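Long-range contacts in CELL division control protein 6 (Pyrobaculum aerophilum, PDB 1FNN), which binds ADP and magnesium through an AAA+ ATPase module and is probably involved in regulating the initiation of DNA replication: residues Y44-L49 / R180-K185; I31-W36 / R159-I164; E23-Q28 / Y186-S191. All blocks are in the same frame, centred on the assembly; numbering follows the deposited sequence.

Contact 1: Y44-L49 / R180-K185; sequences YPRATL and RGIMGK
Arg46 and Met183 pack along their aliphatic parts: the methyl CE of Met183 comes to 3.4 Å from Arg46 CG, with the sulfur SD lying against the same arginine's CB and CG. The apolar part of the contact continues on Tyr44, whose ring atom CE1 meets CG2 of Ile182 at 3.8 Å, while its OH lies 3.5 Å from Met183 CE. Bends at chi2 and chi3 of Met183 carry its methyl back to the strand and the tyrosine. Farther along the strand, CB of Met183 rests on OG1 of Thr48 at 3.7 Å.

The polar part is centred on the arginine. Arg46 NE gives a weak hydrogen bond to Ile182 O at 3.2 Å, with an N-H...O angle of 132°. Arg46 NH1 gives a straighter one to Tyr44 O at 2.8 Å, with an angle of 154°. With chi1 at 52° and a bend at chi2, the chain folds back so that Arg46 CD sits over the centre of the Tyr44 ring. Tyr44 OH is hydrogen-bonded to the backbone O of Ile146.

Strand 46-50 is thereby joined to helix 177-183. The hydroxyl of Thr48, buried under methionine, has no polar partner in the model, and the arginine's bond to Ile182 is weak, so the polar grip between the segments is probably modest and packing of Met183 and Ile182 probably does most of the joining.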
# COMPACT_ATOMS: atom_id res chain seq x y z
N TYR A 44 9.16 -2.29 -29.72
CA TYR A 44 8.96 -3.10 -28.54
C TYR A 44 8.88 -2.22 -27.30
O TYR A 44 9.90 -1.79 -26.78
CB TYR A 44 10.17 -4.02 -28.42
CG TYR A 44 10.28 -4.88 -27.18
CD1 TYR A 44 11.55 -5.32 -26.80
CD2 TYR A 44 9.19 -5.24 -26.40
CE1 TYR A 44 11.72 -6.11 -25.67
CE2 TYR A 44 9.36 -6.02 -25.28
CZ TYR A 44 10.61 -6.45 -24.92
OH TYR A 44 10.78 -7.23 -23.80
N PRO A 45 7.67 -1.99 -26.81
CA PRO A 45 7.49 -1.18 -25.60
C PRO A 45 7.79 -2.01 -24.37
O PRO A 45 7.34 -3.15 -24.27
CB PRO A 45 6.04 -0.77 -25.64
CG PRO A 45 5.45 -1.31 -26.89
CD PRO A 45 6.37 -2.37 -27.38
N ARG A 46 8.59 -1.48 -23.44
CA ARG A 46 8.80 -2.17 -22.18
C ARG A 46 9.00 -1.15 -21.04
O ARG A 46 9.45 -0.03 -21.33
CB ARG A 46 9.82 -3.26 -22.20
CG ARG A 46 11.21 -3.09 -22.74
CD ARG A 46 11.31 -2.56 -24.17
NE ARG A 46 12.70 -2.46 -24.52
CZ ARG A 46 13.30 -1.88 -25.54
NH1 ARG A 46 12.61 -1.25 -26.47
NH2 ARG A 46 14.63 -1.98 -25.55
N ALA A 47 8.40 -1.43 -19.87
CA ALA A 47 8.59 -0.58 -18.69
C ALA A 47 8.79 -1.47 -17.45
O ALA A 47 8.33 -2.61 -17.41
CB ALA A 47 7.35 0.26 -18.44
N THR A 48 9.35 -0.90 -16.40
CA THR A 48 9.52 -1.56 -15.11
C THR A 48 8.88 -0.65 -14.07
O THR A 48 9.16 0.55 -14.17
CB THR A 48 11.01 -1.77 -14.74
OG1 THR A 48 11.61 -2.61 -15.72
CG2 THR A 48 11.15 -2.44 -13.39
N LEU A 49 7.96 -1.17 -13.29
CA LEU A 49 7.28 -0.38 -12.26
C LEU A 49 7.91 -0.74 -10.90
O LEU A 49 7.98 -1.94 -10.60
CB LEU A 49 5.78 -0.71 -12.22
CG LEU A 49 5.00 -0.67 -13.56
CD1 LEU A 49 3.51 -0.81 -13.27
CD2 LEU A 49 5.26 0.58 -14.41
N ARG A 180 19.46 -6.49 -18.71
CA ARG A 180 19.22 -5.26 -17.98
C ARG A 180 19.17 -4.08 -18.94
O ARG A 180 18.35 -3.19 -18.76
CB ARG A 180 20.31 -4.98 -16.93
CG ARG A 180 19.84 -4.08 -15.81
CD ARG A 180 20.92 -3.28 -15.14
NE ARG A 180 21.93 -3.88 -14.32
CZ ARG A 180 22.88 -4.76 -14.47
NH1 ARG A 180 23.13 -5.37 -15.62
NH2 ARG A 180 23.68 -5.09 -13.45
N GLY A 181 19.97 -4.12 -19.99
CA GLY A 181 19.99 -3.10 -21.02
C GLY A 181 18.64 -2.82 -21.66
O GLY A 181 18.31 -1.67 -21.96
N ILE A 182 17.82 -3.84 -21.87
CA ILE A 182 16.50 -3.67 -22.48
C ILE A 182 15.52 -2.89 -21.64
O ILE A 182 14.80 -2.02 -22.14
CB ILE A 182 15.97 -5.07 -22.84
CG1 ILE A 182 16.97 -5.77 -23.77
CG2 ILE A 182 14.57 -4.97 -23.44
CD1 ILE A 182 16.74 -7.24 -23.98
N MET A 183 15.39 -3.14 -20.35
CA MET A 183 14.43 -2.51 -19.47
C MET A 183 14.81 -1.21 -18.75
O MET A 183 13.94 -0.68 -18.03
CB MET A 183 14.19 -3.48 -18.27
CG MET A 183 13.79 -4.88 -18.77
SD MET A 183 12.13 -4.77 -19.48
CE MET A 183 12.20 -5.78 -20.91
N GLY A 184 16.09 -0.88 -18.68
CA GLY A 184 16.53 0.25 -17.87
C GLY A 184 16.21 1.55 -18.58
O GLY A 184 16.13 1.63 -19.80
N LYS A 185 15.81 2.54 -17.80
CA LYS A 185 15.40 3.83 -18.32
C LYS A 185 13.99 3.83 -18.88
O LYS A 185 13.61 4.80 -19.56
CB LYS A 185 16.40 4.40 -19.34
CG LYS A 185 16.45 5.93 -19.24
CD LYS A 185 17.87 6.41 -19.58
CE LYS A 185 18.28 7.55 -18.67
NZ LYS A 185 19.75 7.76 -18.68

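Contact 2: I31-W36 / R159-I164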
# COMPACT_ATOMS: atom_id res chain seq x y z
N ILE A 31 2.34 7.11 -22.13
CA ILE A 31 3.40 7.52 -23.05
C ILE A 31 4.15 6.30 -23.51
O ILE A 31 4.43 6.17 -24.71
CB ILE A 31 4.32 8.56 -22.37
CG1 ILE A 31 3.61 9.95 -22.29
CG2 ILE A 31 5.65 8.66 -23.10
CD1 ILE A 31 4.37 10.80 -21.27
N LEU A 32 4.49 5.34 -22.61
CA LEU A 32 5.23 4.20 -23.10
C LEU A 32 4.36 3.28 -24.02
O LEU A 32 4.87 2.60 -24.91
CB LEU A 32 5.82 3.35 -21.96
CG LEU A 32 6.82 4.15 -21.09
CD1 LEU A 32 7.36 3.33 -19.93
CD2 LEU A 32 8.00 4.65 -21.93
N LEU A 33 3.10 3.10 -23.66
CA LEU A 33 2.29 2.08 -24.32
C LEU A 33 1.21 2.51 -25.29
O LEU A 33 0.77 1.67 -26.10
CB LEU A 33 1.54 1.28 -23.19
CG LEU A 33 2.46 0.53 -22.23
CD1 LEU A 33 1.59 -0.01 -21.07
CD2 LEU A 33 3.18 -0.61 -22.95
N GLY A 34 0.65 3.69 -25.19
CA GLY A 34 -0.51 4.10 -25.94
C GLY A 34 -0.38 3.97 -27.45
O GLY A 34 -1.38 3.57 -28.07
N ASN A 35 0.71 4.48 -28.03
CA ASN A 35 0.85 4.40 -29.49
C ASN A 35 0.83 2.94 -29.94
O ASN A 35 0.22 2.59 -30.95
CB ASN A 35 2.13 5.08 -29.97
CG ASN A 35 1.99 6.60 -29.97
OD1 ASN A 35 0.87 7.12 -29.98
ND2 ASN A 35 3.12 7.29 -29.98
N TRP A 36 1.60 2.10 -29.26
CA TRP A 36 1.64 0.68 -29.59
C TRP A 36 0.28 0.00 -29.40
O TRP A 36 -0.11 -0.75 -30.31
CB TRP A 36 2.69 -0.05 -28.83
CG TRP A 36 3.01 -1.49 -29.13
CD1 TRP A 36 3.99 -1.92 -29.95
CD2 TRP A 36 2.36 -2.68 -28.64
NE1 TRP A 36 4.00 -3.29 -30.00
CE2 TRP A 36 3.02 -3.79 -29.21
CE3 TRP A 36 1.29 -2.90 -27.77
CZ2 TRP A 36 2.66 -5.11 -28.96
CZ3 TRP A 36 0.93 -4.22 -27.51
CH2 TRP A 36 1.59 -5.29 -28.09
N ARG A 159 5.57 -8.10 -31.52
CA ARG A 159 4.25 -8.52 -31.07
C ARG A 159 4.03 -8.44 -29.58
O ARG A 159 2.98 -8.89 -29.12
CB ARG A 159 3.95 -9.93 -31.64
CG ARG A 159 3.64 -9.90 -33.14
CD ARG A 159 3.31 -11.34 -33.67
NE ARG A 159 3.07 -11.29 -35.12
CZ ARG A 159 1.98 -10.79 -35.69
NH1 ARG A 159 0.99 -10.27 -34.97
NH2 ARG A 159 1.78 -10.75 -37.00
N ILE A 160 5.03 -8.07 -28.79
CA ILE A 160 4.93 -8.10 -27.35
C ILE A 160 5.29 -6.75 -26.73
O ILE A 160 6.30 -6.16 -27.12
CB ILE A 160 5.88 -9.15 -26.75
CG1 ILE A 160 5.53 -10.57 -27.19
CG2 ILE A 160 5.84 -9.14 -25.22
CD1 ILE A 160 6.56 -11.60 -26.74
N ALA A 161 4.43 -6.26 -25.85
CA ALA A 161 4.74 -5.10 -25.01
C ALA A 161 4.83 -5.66 -23.58
O ALA A 161 3.97 -6.48 -23.19
CB ALA A 161 3.67 -4.05 -25.10
N LEU A 162 5.92 -5.36 -22.88
CA LEU A 162 6.18 -6.06 -21.63
C LEU A 162 6.34 -5.10 -20.46
O LEU A 162 7.14 -4.13 -20.52
CB LEU A 162 7.49 -6.87 -21.79
CG LEU A 162 7.96 -7.51 -20.47
CD1 LEU A 162 7.00 -8.60 -19.99
CD2 LEU A 162 9.38 -8.05 -20.64
N VAL A 163 5.51 -5.28 -19.44
CA VAL A 163 5.70 -4.53 -18.20
C VAL A 163 6.10 -5.53 -17.10
O VAL A 163 5.41 -6.56 -16.93
CB VAL A 163 4.43 -3.77 -17.76
CG1 VAL A 163 4.62 -3.11 -16.38
CG2 VAL A 163 4.13 -2.65 -18.76
N ILE A 164 7.16 -5.23 -16.35
CA ILE A 164 7.55 -6.03 -15.20
C ILE A 164 7.54 -5.16 -13.93
O ILE A 164 7.62 -3.92 -13.99
CB ILE A 164 8.94 -6.67 -15.32
CG1 ILE A 164 10.03 -5.61 -15.18
CG2 ILE A 164 9.08 -7.43 -16.64
CD1 ILE A 164 11.43 -6.21 -15.19
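Apolar helix-on-sheet packing joins Leu33 and Trp36 of helix 23-38 to strand 160-166, the central strand of the parallel sheet in the AAA+ module. The axes of helix 31-36 and strand 160-164 run nearly antiparallel, at 159°, and approach to 10.1 Å, with Leu33 and Ala161 nearest in register.

Ala161 occupies the middle of the interface. Its CB lies over one face of the Trp36 six-membered ring, 3.7 Å from the centroid and 12° off the normal, a CH-pi contact. The indole reaches this position with CG opposite the backbone N across the first torsion (chi1 -173°), and its edge is turned to the start of the strand, where CZ2 meets the carbonyl carbon C of Arg159 at 3.7 Å. Its NE1 is hydrogen-bonded to the backbone O of Phe158, which helps fix the ring's rotation. Leu33 touches the strand farther along: its CD2 approaches Ala161 CB at 4.1 Å, and its CD1 approaches CG2 of Val163 at 4.3 Å. Replacing Trp36 with an alanine would probably leave the methyl of Ala161 without its aromatic cover and the carbonyl of Phe158 without its indole donor.

All touching residues are buried; apolar side chains meet, the indole's rim also rests on backbone atoms, and the two segments share no hydrogen bond. The chemistry therefore implies attachment by shape and dispersion, with the indole N-H supplying a directional tie just before the strand.

Contact 3: E23-Q28 / Y186-S191; sequences EQQLQQ and YVIRFS
Gln25 lies across the Phe190 ring, its CG over the centre of one face at 3.8 Å from the centroid and 11° off the normal, which makes this a CH-pi contact. Its chain turns at chi2, and the bend takes the amide past the ring to the backbone. There NE2 donates to the backbone O of Arg189 over 3.0 Å, with an N-H...O angle of 166°. The bond is well aligned at both ends, because the acceptor lies close to the plane of the Gln25 amide and the donor lies in the carbonyl plane of Arg189. One glutamine thus uses its methylene on an aromatic face and its amide on the adjoining peptide.

Ile188 points toward the helix and divides its branches between two glutamines. Its CG2 meets Gln25 CG at 3.7 Å, the two chains meeting at a slant, while its CD1 reaches Gln28 CB at 3.7 Å. Gln28 and Ile188 run alongside each other in opposite directions, so that the amide OE1 of Gln28 comes to 3.8 Å from Ile188 CG2. Gln28 NE2 turns back to its own helix, in a weak hydrogen bond to the backbone O of Gln24.

The helix axis is nearly antiparallel to the strand at 165°, its closest approach being 8.8 Å. Phe190 also touches Thr55 and Lys57, both of which bind ADP. The arrangement is a helix laid over the outermost strand 187-189 of a parallel P-loop NTPase sheet, beside the Walker A loop.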
# COMPACT_ATOMS: atom_id res chain seq x y z
N GLU A 23 -1.50 10.18 -11.17
CA GLU A 23 -1.69 10.79 -12.49
C GLU A 23 -0.40 10.76 -13.29
O GLU A 23 -0.42 10.36 -14.47
CB GLU A 23 -2.21 12.23 -12.44
CG GLU A 23 -3.62 12.37 -11.88
CD GLU A 23 -3.69 12.56 -10.38
OE1 GLU A 23 -2.68 12.38 -9.66
OE2 GLU A 23 -4.79 12.91 -9.90
N GLN A 24 0.73 10.97 -12.62
CA GLN A 24 2.02 10.97 -13.28
C GLN A 24 2.45 9.60 -13.77
O GLN A 24 2.90 9.44 -14.92
CB GLN A 24 3.10 11.60 -12.39
CG GLN A 24 4.46 11.67 -13.05
CD GLN A 24 5.38 12.69 -12.40
OE1 GLN A 24 4.96 13.50 -11.56
NE2 GLN A 24 6.66 12.69 -12.77
N GLN A 25 2.31 8.57 -12.92
CA GLN A 25 2.67 7.22 -13.32
C GLN A 25 1.78 6.67 -14.44
O GLN A 25 2.26 5.95 -15.35
CB GLN A 25 2.54 6.25 -12.12
CG GLN A 25 3.61 6.48 -11.04
CD GLN A 25 3.32 7.64 -10.11
OE1 GLN A 25 2.34 8.34 -10.22
NE2 GLN A 25 4.21 7.89 -9.13
N LEU A 26 0.52 7.05 -14.41
CA LEU A 26 -0.42 6.60 -15.43
C LEU A 26 -0.13 7.27 -16.78
O LEU A 26 -0.02 6.63 -17.84
CB LEU A 26 -1.84 6.90 -14.99
CG LEU A 26 -2.92 6.37 -15.98
CD1 LEU A 26 -2.89 4.85 -15.96
CD2 LEU A 26 -4.29 6.91 -15.62
N GLN A 27 0.21 8.56 -16.69
CA GLN A 27 0.67 9.31 -17.85
C GLN A 27 1.92 8.69 -18.46
O GLN A 27 1.99 8.62 -19.71
CB GLN A 27 0.87 10.80 -17.58
CG GLN A 27 1.46 11.50 -18.81
CD GLN A 27 1.94 12.91 -18.54
OE1 GLN A 27 3.12 13.12 -18.25
NE2 GLN A 27 1.01 13.86 -18.63
N GLN A 28 2.91 8.33 -17.66
CA GLN A 28 4.14 7.72 -18.09
C GLN A 28 3.88 6.40 -18.82
O GLN A 28 4.61 5.97 -19.71
CB GLN A 28 5.12 7.46 -16.91
CG GLN A 28 5.87 8.75 -16.49
CD GLN A 28 6.57 8.57 -15.14
OE1 GLN A 28 7.62 7.95 -14.99
NE2 GLN A 28 6.01 9.13 -14.07
N TYR A 186 13.26 2.72 -18.74
CA TYR A 186 11.81 2.82 -18.87
C TYR A 186 11.34 2.44 -17.45
O TYR A 186 10.83 1.35 -17.28
CB TYR A 186 11.20 1.97 -19.98
CG TYR A 186 11.75 2.27 -21.37
CD1 TYR A 186 12.55 1.36 -22.05
CD2 TYR A 186 11.45 3.48 -21.99
CE1 TYR A 186 13.04 1.65 -23.32
CE2 TYR A 186 11.93 3.79 -23.25
CZ TYR A 186 12.73 2.86 -23.90
OH TYR A 186 13.19 3.19 -25.15
N VAL A 187 11.71 3.21 -16.44
CA VAL A 187 11.41 2.84 -15.05
C VAL A 187 10.43 3.84 -14.47
O VAL A 187 10.66 5.04 -14.54
CB VAL A 187 12.63 2.76 -14.12
CG1 VAL A 187 12.21 2.66 -12.66
CG2 VAL A 187 13.50 1.56 -14.50
N ILE A 188 9.30 3.32 -13.99
CA ILE A 188 8.30 4.22 -13.42
C ILE A 188 8.25 3.92 -11.91
O ILE A 188 8.12 2.73 -11.55
CB ILE A 188 6.93 3.96 -14.07
CG1 ILE A 188 6.97 4.18 -15.60
CG2 ILE A 188 5.90 4.89 -13.43
CD1 ILE A 188 5.60 3.81 -16.23
N ARG A 189 8.45 4.93 -11.09
CA ARG A 189 8.60 4.75 -9.66
C ARG A 189 7.34 5.22 -8.94
O ARG A 189 6.71 6.17 -9.33
CB ARG A 189 9.79 5.60 -9.09
CG ARG A 189 11.09 5.13 -9.76
CD ARG A 189 12.37 5.69 -9.12
NE ARG A 189 13.53 5.10 -9.79
CZ ARG A 189 14.12 3.99 -9.37
NH1 ARG A 189 13.68 3.35 -8.29
NH2 ARG A 189 15.17 3.51 -10.03
N PHE A 190 6.94 4.43 -7.95
CA PHE A 190 5.73 4.67 -7.18
C PHE A 190 6.21 4.84 -5.72
O PHE A 190 6.67 3.85 -5.15
CB PHE A 190 4.84 3.41 -7.23
CG PHE A 190 4.31 3.14 -8.62
CD1 PHE A 190 5.15 2.76 -9.68
CD2 PHE A 190 2.94 3.28 -8.84
CE1 PHE A 190 4.60 2.53 -10.94
CE2 PHE A 190 2.39 3.04 -10.09
CZ PHE A 190 3.24 2.68 -11.11
N SER A 191 6.24 6.07 -5.26
CA SER A 191 6.82 6.30 -3.91
C SER A 191 5.76 6.11 -2.84
O SER A 191 4.57 6.00 -3.15
CB SER A 191 7.35 7.74 -3.88
OG SER A 191 6.18 8.54 -3.72

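The three contacts converge on one parallel sheet, where strand 46-50 lies between 160-166 and 187-189. Contacts 1 and 2 are joined by backbone pairing, Pro45 O to Leu162 N at 3.0 Å, and contacts 1 and 3 by Thr48 O to Ile188 N at 2.8 Å. Helix 23-38 serves both contacts 2 and 3, between which Leu32 CD2 packs on Tyr186 CD2 at 3.6 Å. Contact 3 comes closest to the nucleotide: the Phe190 side chain is about 6 Å from bound ADP, against about 11 Å for the side chain of Val163 in contact 2 and about 12 Å for that of Thr48 in contact 1.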